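PDB 5K2I: 1-Cys peroxiredoxin from Vibrio vulnificus MO6-24/O, which probably reduces hydrogen peroxide and other peroxides through a single reactive cysteine, as 1-Cys peroxiredoxins do, with a proposed part in nitric oxide defence. Local coordinates for residues Pro54-Leu59 with Ser148-Ile153. Residues are numbered along the deposited sequence; the frame is centred on the assembly and turned at random.
Sequences PGYIVL and SNAETI
The methyl group of Ala150 sits over one face of the Tyr56 ring, its CB 3.6 Å from the ring centroid and 13° off the ring normal, a CH-pi contact. Of the ring atoms CE1 is nearest to CB, and on its other side Ala150 CB meets Leu59 CD1 at 3.6 Å, so one small side chain is wedged between an aromatic face and a leucine methyl from the next turn of helix 53-65. Tyr56 OH reaches past the alanine to Ile153 CG1 at 3.7 Å, the two side chains meeting at roughly a right angle. With CG anti to its carbonyl carbon (chi1 -83°), Leu59 points toward the partner helix and lays CD1 against its first turn, 3.6 Å from Glu151 N. The Glu151 side chain starts away from helix 53-65, bends at chi2 and comes back across the leucine, nearly perpendicular to it, bringing OE2 to 3.7 Å from Leu59 CD2 at the exposed margin. In this thioredoxin-like fold helix 53-65 and the C-terminal helix 150-156 lie side by side against strands 34-40 and 120-130 of the central sheet, with Tyr56 and Ile153 both resting on Val36 and Ala126. Tyr56 also stacks on Phe38, and Ile153 packs on Ile128. The start of the C-terminal helix is fixed by a capping box: Thr152 N donates to Asn149 OD1 and Asn149 N to Thr152 OG1, both at 2.9 Å. Asn149 ND2 is hydrogen-bonded to Glu50 OE1 just ahead of helix 53-65, where Glu50 shares a backbone hydrogen bond with Ala150.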
loop_
_atom_site.group_PDB
_atom_site.type_symbol
_atom_site.label_atom_id
_atom_site.label_comp_id
_atom_site.label_asym_id
_atom_site.label_seq_id
_atom_site.Cartn_x
_atom_site.Cartn_y
_atom_site.Cartn_z
ATOM N N PRO A 54 5.778 12.990 -6.331
ATOM C CA PRO A 54 7.205 13.243 -6.078
ATOM C C PRO A 54 8.129 12.515 -7.043
ATOM O O PRO A 54 9.113 13.097 -7.504
ATOM C CB PRO A 54 7.404 12.722 -4.650
ATOM C CG PRO A 54 6.072 12.822 -4.029
ATOM C CD PRO A 54 5.095 12.502 -5.116
ATOM N N GLY A 55 7.802 11.265 -7.360
ATOM C CA GLY A 55 8.599 10.466 -8.273
ATOM C C GLY A 55 8.666 11.024 -9.681
ATOM O O GLY A 55 9.724 11.007 -10.319
ATOM N N TYR A 56 7.542 11.528 -10.175
ATOM C CA TYR A 56 7.519 12.087 -11.520
ATOM C C TYR A 56 8.109 13.486 -11.547
ATOM O O TYR A 56 8.686 13.884 -12.552
ATOM C CB TYR A 56 6.085 12.053 -12.097
ATOM C CG TYR A 56 5.700 10.627 -12.425
ATOM C CD1 TYR A 56 6.037 10.054 -13.647
ATOM C CD2 TYR A 56 5.066 9.827 -11.483
ATOM C CE1 TYR A 56 5.734 8.731 -13.925
ATOM C CE2 TYR A 56 4.757 8.490 -11.763
ATOM C CZ TYR A 56 5.082 7.968 -12.990
ATOM O OH TYR A 56 4.796 6.660 -13.286
ATOM N N ILE A 57 8.019 14.205 -10.428
ATOM C CA ILE A 57 8.667 15.510 -10.321
ATOM C C ILE A 57 10.174 15.363 -10.474
ATOM O O ILE A 57 10.803 16.058 -11.285
ATOM C CB ILE A 57 8.330 16.193 -8.982
ATOM C CG1 ILE A 57 6.902 16.734 -9.022
ATOM C CG2 ILE A 57 9.290 17.336 -8.704
ATOM C CD1 ILE A 57 6.395 17.240 -7.667
ATOM N N VAL A 58 10.769 14.441 -9.726
ATOM C CA VAL A 58 12.220 14.347 -9.771
ATOM C C VAL A 58 12.706 13.651 -11.041
ATOM O O VAL A 58 13.831 13.877 -11.463
ATOM C CB VAL A 58 12.804 13.633 -8.520
ATOM C CG1 VAL A 58 12.533 14.461 -7.262
ATOM C CG2 VAL A 58 12.255 12.217 -8.377
ATOM N N LEU A 59 11.864 12.829 -11.671
ATOM C CA LEU A 59 12.271 12.175 -12.925
ATOM C C LEU A 59 11.854 12.951 -14.178
ATOM O O LEU A 59 12.129 12.502 -15.287
ATOM C CB LEU A 59 11.702 10.755 -13.023
ATOM C CG LEU A 59 12.443 9.607 -12.333
ATOM C CD1 LEU A 59 12.023 8.259 -12.924
ATOM C CD2 LEU A 59 13.946 9.785 -12.406
ATOM N N SER A 148 5.869 -1.209 -9.344
ATOM C CA SER A 148 6.270 -0.372 -10.464
ATOM C C SER A 148 6.246 1.096 -10.039
ATOM O O SER A 148 5.644 1.443 -9.020
ATOM C CB SER A 148 5.357 -0.610 -11.663
ATOM O OG SER A 148 4.015 -0.747 -11.227
ATOM N N ASN A 149 6.897 1.951 -10.824
ATOM C CA ASN A 149 7.095 3.347 -10.445
ATOM C C ASN A 149 7.463 4.211 -11.652
ATOM O O ASN A 149 7.389 3.757 -12.797
ATOM C CB ASN A 149 8.186 3.414 -9.377
ATOM C CG ASN A 149 9.445 2.655 -9.791
ATOM O OD1 ASN A 149 9.798 2.617 -10.969
ATOM N ND2 ASN A 149 10.121 2.036 -8.820
ATOM N N ALA A 150 7.882 5.449 -11.412
ATOM C CA ALA A 150 8.279 6.315 -12.520
ATOM C C ALA A 150 9.498 5.746 -13.250
ATOM O O ALA A 150 9.612 5.884 -14.463
ATOM C CB ALA A 150 8.560 7.731 -12.025
ATOM N N GLU A 151 10.397 5.082 -12.518
ATOM C CA GLU A 151 11.557 4.444 -13.151
ATOM C C GLU A 151 11.144 3.351 -14.128
ATOM O O GLU A 151 11.816 3.142 -15.138
ATOM C CB GLU A 151 12.509 3.843 -12.107
ATOM C CG GLU A 151 13.321 4.859 -11.326
ATOM C CD GLU A 151 14.509 5.443 -12.094
ATOM O OE1 GLU A 151 14.834 4.973 -13.211
ATOM O OE2 GLU A 151 15.132 6.385 -11.561
ATOM N N THR A 152 10.061 2.642 -13.820
ATOM C CA THR A 152 9.543 1.618 -14.722
ATOM C C THR A 152 9.163 2.259 -16.048
ATOM O O THR A 152 9.445 1.715 -17.114
ATOM C CB THR A 152 8.318 0.898 -14.142
ATOM O OG1 THR A 152 8.538 0.622 -12.755
ATOM C CG2 THR A 152 8.056 -0.410 -14.889
ATOM N N ILE A 153 8.526 3.422 -15.969
ATOM C CA ILE A 153 8.127 4.156 -17.164
ATOM C C ILE A 153 9.354 4.658 -17.926
ATOM O O ILE A 153 9.438 4.520 -19.146
ATOM C CB ILE A 153 7.199 5.337 -16.796
ATOM C CG1 ILE A 153 5.834 4.820 -16.312
ATOM C CG2 ILE A 153 7.044 6.308 -17.971
ATOM C CD1 ILE A 153 5.007 4.125 -17.386
#